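Local coordinates for protein Niban 2 (Homo sapiens, PDB 7CTP), which may suppress apoptosis and promote melanoma cell invasion, and carries a PH domain set within a largely helical body, at residues 5-10 with 250-255; 65-70 with 391-396; 77-82 with 267-272; 182-187 with 400-405. All coordinates share one frame; numbering follows the deposited sequence.

Contact 1: residues 5-10 with 250-255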
loop_
_atom_site.group_PDB
_atom_site.type_symbol
_atom_site.label_atom_id
_atom_site.label_comp_id
_atom_site.label_asym_id
_atom_site.label_seq_id
_atom_site.Cartn_x
_atom_site.Cartn_y
_atom_site.Cartn_z
ATOM N N SER A 5 -33.517 2.964 4.336
ATOM C CA SER A 5 -34.410 3.365 5.416
ATOM C C SER A 5 -35.029 2.149 6.082
ATOM O O SER A 5 -35.316 2.179 7.284
ATOM C CB SER A 5 -35.499 4.297 4.893
ATOM O OG SER A 5 -36.259 3.655 3.884
ATOM N N THR A 6 -35.208 1.066 5.326
ATOM C CA THR A 6 -35.814 -0.143 5.870
ATOM C C THR A 6 -34.829 -0.924 6.726
ATOM O O THR A 6 -35.141 -1.294 7.863
ATOM C CB THR A 6 -36.337 -1.026 4.742
ATOM O OG1 THR A 6 -37.271 -0.280 3.954
ATOM C CG2 THR A 6 -37.025 -2.265 5.320
ATOM N N HIS A 7 -33.631 -1.178 6.201
ATOM C CA HIS A 7 -32.713 -2.101 6.848
ATOM C C HIS A 7 -31.639 -1.417 7.673
ATOM O O HIS A 7 -31.083 -2.052 8.580
ATOM C CB HIS A 7 -32.068 -3.012 5.803
ATOM C CG HIS A 7 -33.064 -3.799 5.012
ATOM N ND1 HIS A 7 -33.892 -4.738 5.589
ATOM C CD2 HIS A 7 -33.390 -3.763 3.697
ATOM C CE1 HIS A 7 -34.675 -5.258 4.661
ATOM N NE2 HIS A 7 -34.388 -4.686 3.504
ATOM N N LEU A 8 -31.343 -0.151 7.412
ATOM C CA LEU A 8 -30.466 0.568 8.329
ATOM C C LEU A 8 -31.253 1.628 9.087
ATOM O O LEU A 8 -30.914 2.817 9.041
ATOM C CB LEU A 8 -29.281 1.193 7.579
ATOM C CG LEU A 8 -28.350 0.183 6.915
ATOM C CD1 LEU A 8 -27.251 0.880 6.134
ATOM C CD2 LEU A 8 -27.750 -0.743 7.964
ATOM N N ASP A 9 -32.296 1.209 9.805
ATOM C CA ASP A 9 -33.026 2.151 10.638
ATOM C C ASP A 9 -32.176 2.554 11.843
ATOM O O ASP A 9 -31.050 2.086 12.036
ATOM C CB ASP A 9 -34.391 1.582 11.057
ATOM C CG ASP A 9 -34.300 0.361 11.969
ATOM O OD1 ASP A 9 -33.206 0.008 12.456
ATOM O OD2 ASP A 9 -35.363 -0.263 12.194
ATOM N N ASP A 10 -32.716 3.467 12.651
ATOM C CA ASP A 10 -31.934 4.011 13.757
ATOM C C ASP A 10 -31.471 2.914 14.709
ATOM O O ASP A 10 -30.333 2.946 15.191
ATOM C CB ASP A 10 -32.741 5.066 14.507
ATOM C CG ASP A 10 -32.734 6.411 13.805
ATOM O OD1 ASP A 10 -32.057 6.542 12.765
ATOM O OD2 ASP A 10 -33.406 7.332 14.304
ATOM N N ALA A 250 -25.452 -12.149 7.346
ATOM C CA ALA A 250 -26.281 -13.265 7.796
ATOM C C ALA A 250 -27.638 -12.782 8.289
ATOM O O ALA A 250 -28.649 -13.480 8.133
ATOM C CB ALA A 250 -25.558 -14.055 8.889
ATOM N N GLU A 251 -27.686 -11.589 8.879
ATOM C CA GLU A 251 -28.933 -11.084 9.442
ATOM C C GLU A 251 -29.804 -10.421 8.378
ATOM O O GLU A 251 -31.014 -10.665 8.313
ATOM C CB GLU A 251 -28.630 -10.101 10.571
ATOM C CG GLU A 251 -29.870 -9.525 11.244
ATOM C CD GLU A 251 -29.576 -9.003 12.631
ATOM O OE1 GLU A 251 -28.511 -8.373 12.809
ATOM O OE2 GLU A 251 -30.405 -9.219 13.541
ATOM N N LEU A 252 -29.204 -9.582 7.535
ATOM C CA LEU A 252 -29.975 -8.802 6.574
ATOM C C LEU A 252 -30.232 -9.536 5.266
ATOM O O LEU A 252 -31.245 -9.266 4.604
ATOM C CB LEU A 252 -29.252 -7.489 6.273
ATOM C CG LEU A 252 -29.215 -6.502 7.438
ATOM C CD1 LEU A 252 -28.608 -5.188 6.984
ATOM C CD2 LEU A 252 -30.613 -6.267 7.998
ATOM N N GLY A 253 -29.331 -10.432 4.871
ATOM C CA GLY A 253 -29.448 -11.157 3.621
ATOM C C GLY A 253 -30.819 -11.774 3.410
ATOM O O GLY A 253 -31.466 -11.545 2.382
ATOM N N PRO A 254 -31.304 -12.554 4.386
ATOM C CA PRO A 254 -32.631 -13.179 4.230
ATOM C C PRO A 254 -33.778 -12.189 4.175
ATOM O O PRO A 254 -34.899 -12.584 3.823
ATOM C CB PRO A 254 -32.744 -14.080 5.465
ATOM C CG PRO A 254 -31.325 -14.341 5.873
ATOM C CD PRO A 254 -30.623 -13.048 5.596
ATOM N N ARG A 255 -33.548 -10.927 4.511
ATOM C CA ARG A 255 -34.582 -9.906 4.434
ATOM C C ARG A 255 -34.624 -9.206 3.083
ATOM O O ARG A 255 -35.585 -8.482 2.807
ATOM C CB ARG A 255 -34.378 -8.882 5.558
ATOM C CG ARG A 255 -34.368 -9.512 6.953
ATOM C CD ARG A 255 -33.831 -8.550 7.996
ATOM N NE ARG A 255 -33.558 -9.217 9.266
ATOM C CZ ARG A 255 -34.147 -8.892 10.410
ATOM N NH1 ARG A 255 -35.034 -7.907 10.426
ATOM N NH2 ARG A 255 -33.847 -9.535 11.534
#

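Contact 2: residues 65-70 with 391-396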
loop_
_atom_site.group_PDB
_atom_site.type_symbol
_atom_site.label_atom_id
_atom_site.label_comp_id
_atom_site.label_asym_id
_atom_site.label_seq_id
_atom_site.Cartn_x
_atom_site.Cartn_y
_atom_site.Cartn_z
ATOM N N ASP A 65 5.050 20.878 -9.273
ATOM C CA ASP A 65 3.923 21.792 -9.430
ATOM C C ASP A 65 2.665 20.994 -9.743
ATOM O O ASP A 65 2.706 20.017 -10.495
ATOM C CB ASP A 65 4.195 22.801 -10.548
ATOM C CG ASP A 65 5.236 23.831 -10.163
ATOM O OD1 ASP A 65 5.610 23.893 -8.973
ATOM O OD2 ASP A 65 5.670 24.582 -11.060
ATOM N N GLU A 66 1.558 21.385 -9.124
ATOM C CA GLU A 66 0.320 20.626 -9.249
ATOM C C GLU A 66 -0.246 20.797 -10.651
ATOM O O GLU A 66 -0.451 21.927 -11.109
ATOM C CB GLU A 66 -0.687 21.078 -8.194
ATOM C CG GLU A 66 -0.200 20.864 -6.769
ATOM C CD GLU A 66 -1.209 21.292 -5.721
ATOM O OE1 GLU A 66 -2.247 21.878 -6.094
ATOM O OE2 GLU A 66 -0.956 21.043 -4.522
ATOM N N ARG A 67 -0.463 19.676 -11.340
ATOM C CA ARG A 67 -1.088 19.654 -12.655
ATOM C C ARG A 67 -2.136 18.554 -12.678
ATOM O O ARG A 67 -2.035 17.568 -11.946
ATOM C CB ARG A 67 -0.075 19.413 -13.783
ATOM C CG ARG A 67 1.059 20.425 -13.846
ATOM C CD ARG A 67 1.281 20.969 -15.259
ATOM N NE ARG A 67 2.018 20.031 -16.109
ATOM C CZ ARG A 67 2.992 20.379 -16.948
ATOM N NH1 ARG A 67 3.362 21.649 -17.045
ATOM N NH2 ARG A 67 3.606 19.458 -17.681
ATOM N N ILE A 68 -3.157 18.750 -13.513
ATOM C CA ILE A 68 -4.158 17.712 -13.733
ATOM C C ILE A 68 -3.485 16.524 -14.397
ATOM O O ILE A 68 -2.667 16.690 -15.310
ATOM C CB ILE A 68 -5.314 18.268 -14.581
ATOM C CG1 ILE A 68 -6.084 19.324 -13.784
ATOM C CG2 ILE A 68 -6.240 17.150 -15.037
ATOM C CD1 ILE A 68 -7.039 20.152 -14.606
ATOM N N VAL A 69 -3.795 15.313 -13.919
ATOM C CA VAL A 69 -3.165 14.118 -14.476
ATOM C C VAL A 69 -3.808 13.731 -15.802
ATOM O O VAL A 69 -3.112 13.387 -16.768
ATOM C CB VAL A 69 -3.225 12.959 -13.461
ATOM C CG1 VAL A 69 -2.666 11.681 -14.083
ATOM C CG2 VAL A 69 -2.451 13.311 -12.209
ATOM N N PHE A 70 -5.137 13.787 -15.874
ATOM C CA PHE A 70 -5.848 13.383 -17.078
ATOM C C PHE A 70 -7.303 13.813 -16.951
ATOM O O PHE A 70 -7.822 13.993 -15.845
ATOM C CB PHE A 70 -5.728 11.872 -17.303
ATOM C CG PHE A 70 -6.296 11.403 -18.610
ATOM C CD1 PHE A 70 -5.705 11.775 -19.805
ATOM C CD2 PHE A 70 -7.400 10.576 -18.645
ATOM C CE1 PHE A 70 -6.220 11.348 -21.011
ATOM C CE2 PHE A 70 -7.920 10.143 -19.851
ATOM C CZ PHE A 70 -7.327 10.530 -21.034
ATOM N N LEU A 391 10.515 16.038 -18.629
ATOM C CA LEU A 391 11.253 14.931 -18.029
ATOM C C LEU A 391 11.010 14.861 -16.528
ATOM O O LEU A 391 10.976 13.766 -15.951
ATOM C CB LEU A 391 12.749 15.068 -18.312
ATOM C CG LEU A 391 13.602 13.889 -17.827
ATOM C CD1 LEU A 391 13.410 12.689 -18.745
ATOM C CD2 LEU A 391 15.080 14.254 -17.710
ATOM N N SER A 392 10.838 16.023 -15.883
ATOM C CA SER A 392 10.667 16.076 -14.432
ATOM C C SER A 392 9.455 15.283 -13.970
ATOM O O SER A 392 9.403 14.863 -12.806
ATOM C CB SER A 392 10.542 17.527 -13.950
ATOM O OG SER A 392 9.277 18.088 -14.272
ATOM N N ARG A 393 8.483 15.061 -14.859
ATOM C CA ARG A 393 7.227 14.403 -14.520
ATOM C C ARG A 393 7.167 12.952 -14.972
ATOM O O ARG A 393 6.097 12.333 -14.881
ATOM C CB ARG A 393 6.060 15.169 -15.140
ATOM C CG ARG A 393 6.084 16.630 -14.819
ATOM C CD ARG A 393 4.774 17.306 -15.140
ATOM N NE ARG A 393 4.671 18.538 -14.372
ATOM C CZ ARG A 393 3.960 18.667 -13.260
ATOM N NH1 ARG A 393 3.250 17.642 -12.796
ATOM N NH2 ARG A 393 3.949 19.829 -12.624
ATOM N N LEU A 394 8.288 12.404 -15.454
ATOM C CA LEU A 394 8.287 11.079 -16.077
ATOM C C LEU A 394 7.728 10.009 -15.143
ATOM O O LEU A 394 6.981 9.123 -15.578
ATOM C CB LEU A 394 9.702 10.716 -16.517
ATOM C CG LEU A 394 9.937 9.328 -17.110
ATOM C CD1 LEU A 394 9.016 9.096 -18.299
ATOM C CD2 LEU A 394 11.394 9.183 -17.515
ATOM N N ALA A 395 8.069 10.075 -13.855
ATOM C CA ALA A 395 7.646 9.008 -12.953
ATOM C C ALA A 395 6.133 8.924 -12.820
ATOM O O ALA A 395 5.625 7.898 -12.351
ATOM C CB ALA A 395 8.271 9.187 -11.572
ATOM N N TYR A 396 5.406 9.962 -13.228
ATOM C CA TYR A 396 3.953 9.987 -13.140
ATOM C C TYR A 396 3.277 9.970 -14.504
ATOM O O TYR A 396 2.066 10.204 -14.587
ATOM C CB TYR A 396 3.504 11.214 -12.343
ATOM C CG TYR A 396 4.121 11.245 -10.967
ATOM C CD1 TYR A 396 3.533 10.558 -9.911
ATOM C CD2 TYR A 396 5.324 11.910 -10.732
ATOM C CE1 TYR A 396 4.101 10.552 -8.661
ATOM C CE2 TYR A 396 5.901 11.903 -9.476
ATOM C CZ TYR A 396 5.281 11.227 -8.447
ATOM O OH TYR A 396 5.845 11.211 -7.192
#

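Contact 3: residues 77-82 with 267-272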
loop_
_atom_site.group_PDB
_atom_site.type_symbol
_atom_site.label_atom_id
_atom_site.label_comp_id
_atom_site.label_asym_id
_atom_site.label_seq_id
_atom_site.Cartn_x
_atom_site.Cartn_y
_atom_site.Cartn_z
ATOM N N HIS A 77 -23.010 5.108 -15.139
ATOM C CA HIS A 77 -24.319 4.658 -14.692
ATOM C C HIS A 77 -24.687 5.368 -13.396
ATOM O O HIS A 77 -23.882 5.417 -12.462
ATOM C CB HIS A 77 -24.308 3.150 -14.487
ATOM C CG HIS A 77 -25.630 2.580 -14.085
ATOM N ND1 HIS A 77 -26.013 2.438 -12.767
ATOM C CD2 HIS A 77 -26.658 2.110 -14.831
ATOM C CE1 HIS A 77 -27.222 1.904 -12.719
ATOM N NE2 HIS A 77 -27.634 1.695 -13.958
ATOM N N GLN A 78 -25.903 5.917 -13.338
ATOM C CA GLN A 78 -26.376 6.667 -12.177
ATOM C C GLN A 78 -27.218 5.756 -11.290
ATOM O O GLN A 78 -28.189 5.151 -11.757
ATOM C CB GLN A 78 -27.177 7.897 -12.609
ATOM C CG GLN A 78 -26.402 8.826 -13.521
ATOM C CD GLN A 78 -25.102 9.305 -12.903
ATOM O OE1 GLN A 78 -25.082 9.800 -11.777
ATOM N NE2 GLN A 78 -24.002 9.156 -13.637
ATOM N N GLU A 79 -26.839 5.665 -10.012
ATOM C CA GLU A 79 -27.495 4.732 -9.100
ATOM C C GLU A 79 -28.957 5.100 -8.876
ATOM O O GLU A 79 -29.817 4.215 -8.785
ATOM C CB GLU A 79 -26.737 4.687 -7.773
ATOM C CG GLU A 79 -27.268 3.680 -6.765
ATOM C CD GLU A 79 -26.941 4.074 -5.337
ATOM O OE1 GLU A 79 -25.832 3.741 -4.864
ATOM O OE2 GLU A 79 -27.793 4.726 -4.693
ATOM N N ASP A 80 -29.267 6.398 -8.798
ATOM C CA ASP A 80 -30.628 6.798 -8.448
ATOM C C ASP A 80 -31.588 6.582 -9.611
ATOM O O ASP A 80 -32.660 5.990 -9.442
ATOM C CB ASP A 80 -30.662 8.254 -7.975
ATOM C CG ASP A 80 -29.946 9.203 -8.915
ATOM O OD1 ASP A 80 -29.803 8.881 -10.115
ATOM O OD2 ASP A 80 -29.529 10.281 -8.445
ATOM N N SER A 81 -31.215 7.044 -10.805
ATOM C CA SER A 81 -32.108 6.993 -11.958
ATOM C C SER A 81 -31.967 5.724 -12.784
ATOM O O SER A 81 -32.840 5.451 -13.617
ATOM C CB SER A 81 -31.868 8.203 -12.860
ATOM O OG SER A 81 -30.482 8.457 -13.004
ATOM N N LYS A 82 -30.905 4.946 -12.571
ATOM C CA LYS A 82 -30.573 3.785 -13.400
ATOM C C LYS A 82 -30.319 4.168 -14.858
ATOM O O LYS A 82 -30.440 3.323 -15.752
ATOM C CB LYS A 82 -31.661 2.706 -13.317
ATOM C CG LYS A 82 -31.983 2.274 -11.898
ATOM C CD LYS A 82 -31.281 0.979 -11.544
ATOM C CE LYS A 82 -31.250 0.797 -10.052
ATOM N NZ LYS A 82 -30.202 1.641 -9.405
ATOM N N TRP A 267 -27.389 -5.449 -1.316
ATOM C CA TRP A 267 -26.353 -5.620 -0.302
ATOM C C TRP A 267 -25.208 -4.631 -0.517
ATOM O O TRP A 267 -24.663 -4.078 0.449
ATOM C CB TRP A 267 -25.820 -7.053 -0.276
ATOM C CG TRP A 267 -24.598 -7.095 0.571
ATOM C CD1 TRP A 267 -23.305 -7.188 0.146
ATOM C CD2 TRP A 267 -24.543 -6.929 1.989
ATOM N NE1 TRP A 267 -22.449 -7.123 1.215
ATOM C CE2 TRP A 267 -23.182 -6.965 2.362
ATOM C CE3 TRP A 267 -25.513 -6.771 2.984
ATOM C CZ2 TRP A 267 -22.763 -6.853 3.691
ATOM C CZ3 TRP A 267 -25.095 -6.663 4.312
ATOM C CH2 TRP A 267 -23.731 -6.701 4.651
ATOM N N ILE A 268 -24.839 -4.387 -1.780
ATOM C CA ILE A 268 -23.779 -3.422 -2.073
ATOM C C ILE A 268 -24.159 -2.041 -1.555
ATOM O O ILE A 268 -23.324 -1.320 -0.993
ATOM C CB ILE A 268 -23.478 -3.401 -3.587
ATOM C CG1 ILE A 268 -22.771 -4.695 -4.005
ATOM C CG2 ILE A 268 -22.633 -2.167 -3.945
ATOM C CD1 ILE A 268 -22.951 -5.049 -5.479
ATOM N N GLN A 269 -25.426 -1.656 -1.722
ATOM C CA GLN A 269 -25.884 -0.358 -1.232
ATOM C C GLN A 269 -25.828 -0.289 0.291
ATOM O O GLN A 269 -25.400 0.723 0.863
ATOM C CB GLN A 269 -27.302 -0.085 -1.738
ATOM C CG GLN A 269 -27.794 1.328 -1.462
ATOM C CD GLN A 269 -29.017 1.688 -2.286
ATOM O OE1 GLN A 269 -29.692 0.813 -2.839
ATOM N NE2 GLN A 269 -29.307 2.981 -2.377
ATOM N N ILE A 270 -26.271 -1.356 0.963
ATOM C CA ILE A 270 -26.211 -1.415 2.424
ATOM C C ILE A 270 -24.766 -1.360 2.907
ATOM O O ILE A 270 -24.438 -0.635 3.851
ATOM C CB ILE A 270 -26.916 -2.682 2.935
ATOM C CG1 ILE A 270 -28.421 -2.592 2.678
ATOM C CG2 ILE A 270 -26.608 -2.897 4.438
ATOM C CD1 ILE A 270 -29.135 -3.922 2.789
ATOM N N SER A 271 -23.887 -2.140 2.271
ATOM C CA SER A 271 -22.484 -2.188 2.685
ATOM C C SER A 271 -21.838 -0.811 2.588
ATOM O O SER A 271 -21.079 -0.398 3.481
ATOM C CB SER A 271 -21.719 -3.192 1.831
ATOM O OG SER A 271 -20.395 -3.369 2.305
ATOM N N ASP A 272 -22.098 -0.094 1.489
ATOM C CA ASP A 272 -21.508 1.235 1.336
ATOM C C ASP A 272 -21.970 2.180 2.435
ATOM O O ASP A 272 -21.182 2.996 2.934
ATOM C CB ASP A 272 -21.849 1.848 -0.021
ATOM C CG ASP A 272 -21.253 3.253 -0.163
ATOM O OD1 ASP A 272 -20.020 3.364 -0.304
ATOM O OD2 ASP A 272 -22.000 4.245 -0.082
#

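Contact 4: residues 182-187 with 400-405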
loop_
_atom_site.group_PDB
_atom_site.type_symbol
_atom_site.label_atom_id
_atom_site.label_comp_id
_atom_site.label_asym_id
_atom_site.label_seq_id
_atom_site.Cartn_x
_atom_site.Cartn_y
_atom_site.Cartn_z
ATOM N N TRP A 182 -8.066 4.982 -19.857
ATOM C CA TRP A 182 -8.678 5.168 -18.547
ATOM C C TRP A 182 -8.341 4.018 -17.609
ATOM O O TRP A 182 -8.278 4.220 -16.395
ATOM C CB TRP A 182 -10.188 5.329 -18.694
ATOM C CG TRP A 182 -10.601 6.748 -18.929
ATOM C CD1 TRP A 182 -11.120 7.274 -20.079
ATOM C CD2 TRP A 182 -10.529 7.829 -17.990
ATOM N NE1 TRP A 182 -11.375 8.619 -19.914
ATOM C CE2 TRP A 182 -11.018 8.983 -18.641
ATOM C CE3 TRP A 182 -10.092 7.935 -16.666
ATOM C CZ2 TRP A 182 -11.087 10.222 -18.011
ATOM C CZ3 TRP A 182 -10.160 9.166 -16.043
ATOM C CH2 TRP A 182 -10.652 10.295 -16.713
ATOM N N GLN A 183 -8.125 2.810 -18.143
ATOM C CA GLN A 183 -7.712 1.708 -17.280
ATOM C C GLN A 183 -6.338 1.967 -16.686
ATOM O O GLN A 183 -6.113 1.713 -15.498
ATOM C CB GLN A 183 -7.709 0.382 -18.034
ATOM C CG GLN A 183 -7.257 -0.764 -17.162
ATOM C CD GLN A 183 -7.409 -2.103 -17.826
ATOM O OE1 GLN A 183 -7.624 -2.189 -19.035
ATOM N NE2 GLN A 183 -7.296 -3.161 -17.044
ATOM N N ALA A 184 -5.410 2.490 -17.489
ATOM C CA ALA A 184 -4.079 2.801 -16.971
ATOM C C ALA A 184 -4.139 3.922 -15.943
ATOM O O ALA A 184 -3.488 3.851 -14.890
ATOM C CB ALA A 184 -3.139 3.181 -18.113
ATOM N N VAL A 185 -4.901 4.975 -16.244
ATOM C CA VAL A 185 -5.006 6.122 -15.344
ATOM C C VAL A 185 -5.660 5.710 -14.030
ATOM O O VAL A 185 -5.218 6.106 -12.946
ATOM C CB VAL A 185 -5.791 7.262 -16.020
ATOM C CG1 VAL A 185 -6.189 8.335 -14.996
ATOM C CG2 VAL A 185 -4.972 7.867 -17.163
ATOM N N LEU A 186 -6.742 4.926 -14.109
ATOM C CA LEU A 186 -7.418 4.518 -12.879
ATOM C C LEU A 186 -6.575 3.527 -12.089
ATOM O O LEU A 186 -6.618 3.534 -10.849
ATOM C CB LEU A 186 -8.800 3.942 -13.188
ATOM C CG LEU A 186 -9.777 4.985 -13.751
ATOM C CD1 LEU A 186 -11.089 4.327 -14.150
ATOM C CD2 LEU A 186 -9.997 6.105 -12.746
ATOM N N GLN A 187 -5.802 2.671 -12.776
ATOM C CA GLN A 187 -4.833 1.829 -12.076
ATOM C C GLN A 187 -3.835 2.680 -11.308
ATOM O O GLN A 187 -3.466 2.342 -10.175
ATOM C CB GLN A 187 -4.072 0.925 -13.052
ATOM C CG GLN A 187 -4.780 -0.338 -13.491
ATOM C CD GLN A 187 -4.009 -1.087 -14.570
ATOM O OE1 GLN A 187 -2.988 -0.613 -15.074
ATOM N NE2 GLN A 187 -4.502 -2.259 -14.931
ATOM N N LYS A 400 3.981 6.275 -20.098
ATOM C CA LYS A 400 5.373 5.858 -20.207
ATOM C C LYS A 400 5.785 4.926 -19.077
ATOM O O LYS A 400 6.668 4.083 -19.270
ATOM C CB LYS A 400 6.276 7.088 -20.275
ATOM C CG LYS A 400 6.127 7.842 -21.608
ATOM C CD LYS A 400 7.024 9.072 -21.699
ATOM C CE LYS A 400 6.840 9.785 -23.051
ATOM N NZ LYS A 400 7.628 11.061 -23.129
ATOM N N MET A 401 5.154 5.035 -17.904
ATOM C CA MET A 401 5.480 4.130 -16.809
ATOM C C MET A 401 4.810 2.767 -16.932
ATOM O O MET A 401 5.196 1.845 -16.211
ATOM C CB MET A 401 5.090 4.759 -15.471
ATOM C CG MET A 401 5.992 5.934 -15.057
ATOM S SD MET A 401 7.676 5.421 -14.706
ATOM C CE MET A 401 7.426 4.233 -13.388
ATOM N N GLN A 402 3.829 2.616 -17.824
ATOM C CA GLN A 402 3.010 1.405 -17.814
ATOM C C GLN A 402 3.822 0.164 -18.149
ATOM O O GLN A 402 3.574 -0.912 -17.592
ATOM C CB GLN A 402 1.832 1.546 -18.771
ATOM C CG GLN A 402 0.827 2.602 -18.351
ATOM C CD GLN A 402 0.455 2.514 -16.874
ATOM O OE1 GLN A 402 0.401 1.428 -16.290
ATOM N NE2 GLN A 402 0.197 3.666 -16.264
ATOM N N SER A 403 4.792 0.283 -19.059
ATOM C CA SER A 403 5.600 -0.883 -19.418
ATOM C C SER A 403 6.448 -1.359 -18.243
ATOM O O SER A 403 6.790 -2.545 -18.168
ATOM C CB SER A 403 6.480 -0.570 -20.630
ATOM O OG SER A 403 7.509 0.351 -20.299
ATOM N N CYS A 404 6.791 -0.456 -17.314
ATOM C CA CYS A 404 7.492 -0.870 -16.100
ATOM C C CYS A 404 6.553 -1.612 -15.158
ATOM O O CYS A 404 6.876 -2.701 -14.668
ATOM C CB CYS A 404 8.097 0.343 -15.384
ATOM S SG CYS A 404 8.970 1.515 -16.450
ATOM N N TYR A 405 5.391 -1.016 -14.880
ATOM C CA TYR A 405 4.437 -1.612 -13.953
ATOM C C TYR A 405 3.982 -2.981 -14.452
ATOM O O TYR A 405 3.809 -3.918 -13.659
ATOM C CB TYR A 405 3.244 -0.669 -13.771
ATOM C CG TYR A 405 3.557 0.681 -13.123
ATOM C CD1 TYR A 405 4.530 0.802 -12.141
ATOM C CD2 TYR A 405 2.855 1.831 -13.491
ATOM C CE1 TYR A 405 4.812 2.046 -11.535
ATOM C CE2 TYR A 405 3.122 3.074 -12.891
ATOM C CZ TYR A 405 4.104 3.163 -11.916
ATOM O OH TYR A 405 4.381 4.372 -11.318
HETATM O O HOH W 1 -1.007 1.295 -14.215
#

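Contact 1: residues 5-10 with 250-255
H7 meets L252 and R255 through non-polar contacts, and no hydrogen bond crosses between the two segments. Its CE1 lies 3.7 Å from R255 CB, while H7 CB rests against L252 CD2 at 4.2 Å. H7 CG lies anti to the carbonyl carbon (chi1 -58°), turning the ring toward R255. The R255 chain leads away from it, so CB makes the contact; the imidazole and guanidinium planes are 90° apart. T6 CG2 sits over the centre of one face of the ring. The packing joins the short N-terminal helix 3-7 to the end of helix 232-252; the helix 3-7 follows shortly after G1, which is N-myristoylated in the protein but bears no lipid here. The polar bonds lie within residues 250-255. R255 NE donates to E251 O at 3.1 Å, approaching from above the carbonyl plane. Charge adds a long pairing of R255 NH2 with E251 OE2 at 4.0 Å, without a directed N-H, while E251 OE1 also forms a salt bridge with R12.

Contact 2: residues 65-70 with 391-396
D65 presents its backbone oxygen to the guanidinium of R393. R393 NH2 points almost straight at D65 O (175°), but the 2.5 Å separation is so short that the exact length is doubtful; R393 NH1 adds a weak second bond to the same oxygen. D65 CB also touches R393 NH2, at 3.6 Å, whereas its carboxylate takes no direct part. Two residues on, R67 lays its side chain over one face of R393: R67 CG comes within 3.2 Å of R393 NH2. Bends at chi2 and chi3 (-78°) then fold the R67 guanidinium back flat on that of R393, centres 4.2 Å apart and planes at 15°. V69 and F70 complete the segment as a classic beta bulge facing V91, where the loop enters strand 70-77 of the PH domain. R393 reaches out extended from a type I turn, L391 to L394, after helix 384-391. A leucine in place of R393 would probably leave D65 O without its donor and R67 without the flat surface it lies on. E389 OE2 forms salt bridges with both arginines, to R67 NH1 and R393 NE, and the D65 carbonyl takes the NH2 end of R393, which probably makes the stack of the two guanidinium groups favourable.

Contact 3: residues 77-82 with 267-272
E79 O, the backbone oxygen of the residue whose side chain reaches Q269, accepts K82 NZ at 2.7 Å, in the carbonyl plane and on a lone pair. This bond closes the lysine back over its own turn, next to a weak backbone bond from K82 N to Q78 O; K82 has left-handed backbone angles. S81 OG holds D80 OD1 at 3.0 Å. The contact between the segments is slighter. E79 extends its chain, with CG opposite the backbone N (chi1 -176°), and Q269 does likewise from helix 260-337, so that the two side chains cross at an angle. E79 OE2 comes to 3.3 Å from Q269 NE2, yet the angle is too poor for a hydrogen bond and the carboxylate and amide planes are inclined at 56°. The attraction is therefore probably no more than electrostatic. E79 also packs on R167, and Q269 on V3 and L4 of helix 3-7. Two residues on, S271 OG bonds to Y165 O, a second link between helix 260-337 and the PH domain, through the loop between strands 157-162 and 169-173. Residues 77-82 form the turn between strands 70-77 and 84-91, the first two in chain order and neighbours in the antiparallel sheet; in many PH domains this beta1-beta2 loop borders the phosphoinositide site, although no such ligand is bound in this structure.

Contact 4: residues 182-187 with 400-405
This is a small, partly exposed contact between the C-terminal helix of the PH domain, 176-194, and the short helix 402-405, in which Q402 packs on A184 CB and is linked to Q187 by a water. The Q402 chain bends at chi2 (-46°), which lays its amide against A184 CB: the methyl lies 3.8 Å from Q402 NE2 and similarly close to CD and CG. Q402 OE1 and Q187 OE1 are 4.1 Å apart, their amide planes inclined at 48°, and one water lies between them, 2.9 Å from Q187 OE1 and 2.5 Å from Q402 OE1, the latter length doubtful. The same Q402 oxygen meets the edge of the Y405 ring in its plane, while Y405 makes a cation-pi contact with R191. On its other branch, Q402 NE2 donates to P398 O and to D188 OD1. A leucine at Q402 would probably leave P398 O and D188 OD1 without this donor and the bridging water with one partner fewer. Two acceptors at NE2 probably fix which way the amide is turned, leaving OE1 on the Q187 side. The two oxygens need a donor between them, which the water supplies, while NE2 grips helix 176-194 directly through D188 OD1.

The contacts fall into two pairs. Contacts 1 and 3 have centres 15 Å apart: L8 and L252 of contact 1 both pack on I270 of contact 3, L8 CD1 touching I270 O at 3.9 Å, so helix 260-337 lies between the N-terminal region and the PH-domain turn. Contacts 2 and 4, 14 Å apart between centres, touch through F70 CE2 and W182 CE2 at 3.5 Å, and through M401 on the backbone of L394 and A395. They form one junction between the PH domain and the helical body; contact 3 is a looser approach, about 12 Å from contact 4 between nearest atoms. A glycerol, probably from crystallisation, sits about 5 Å from the R393 side chain.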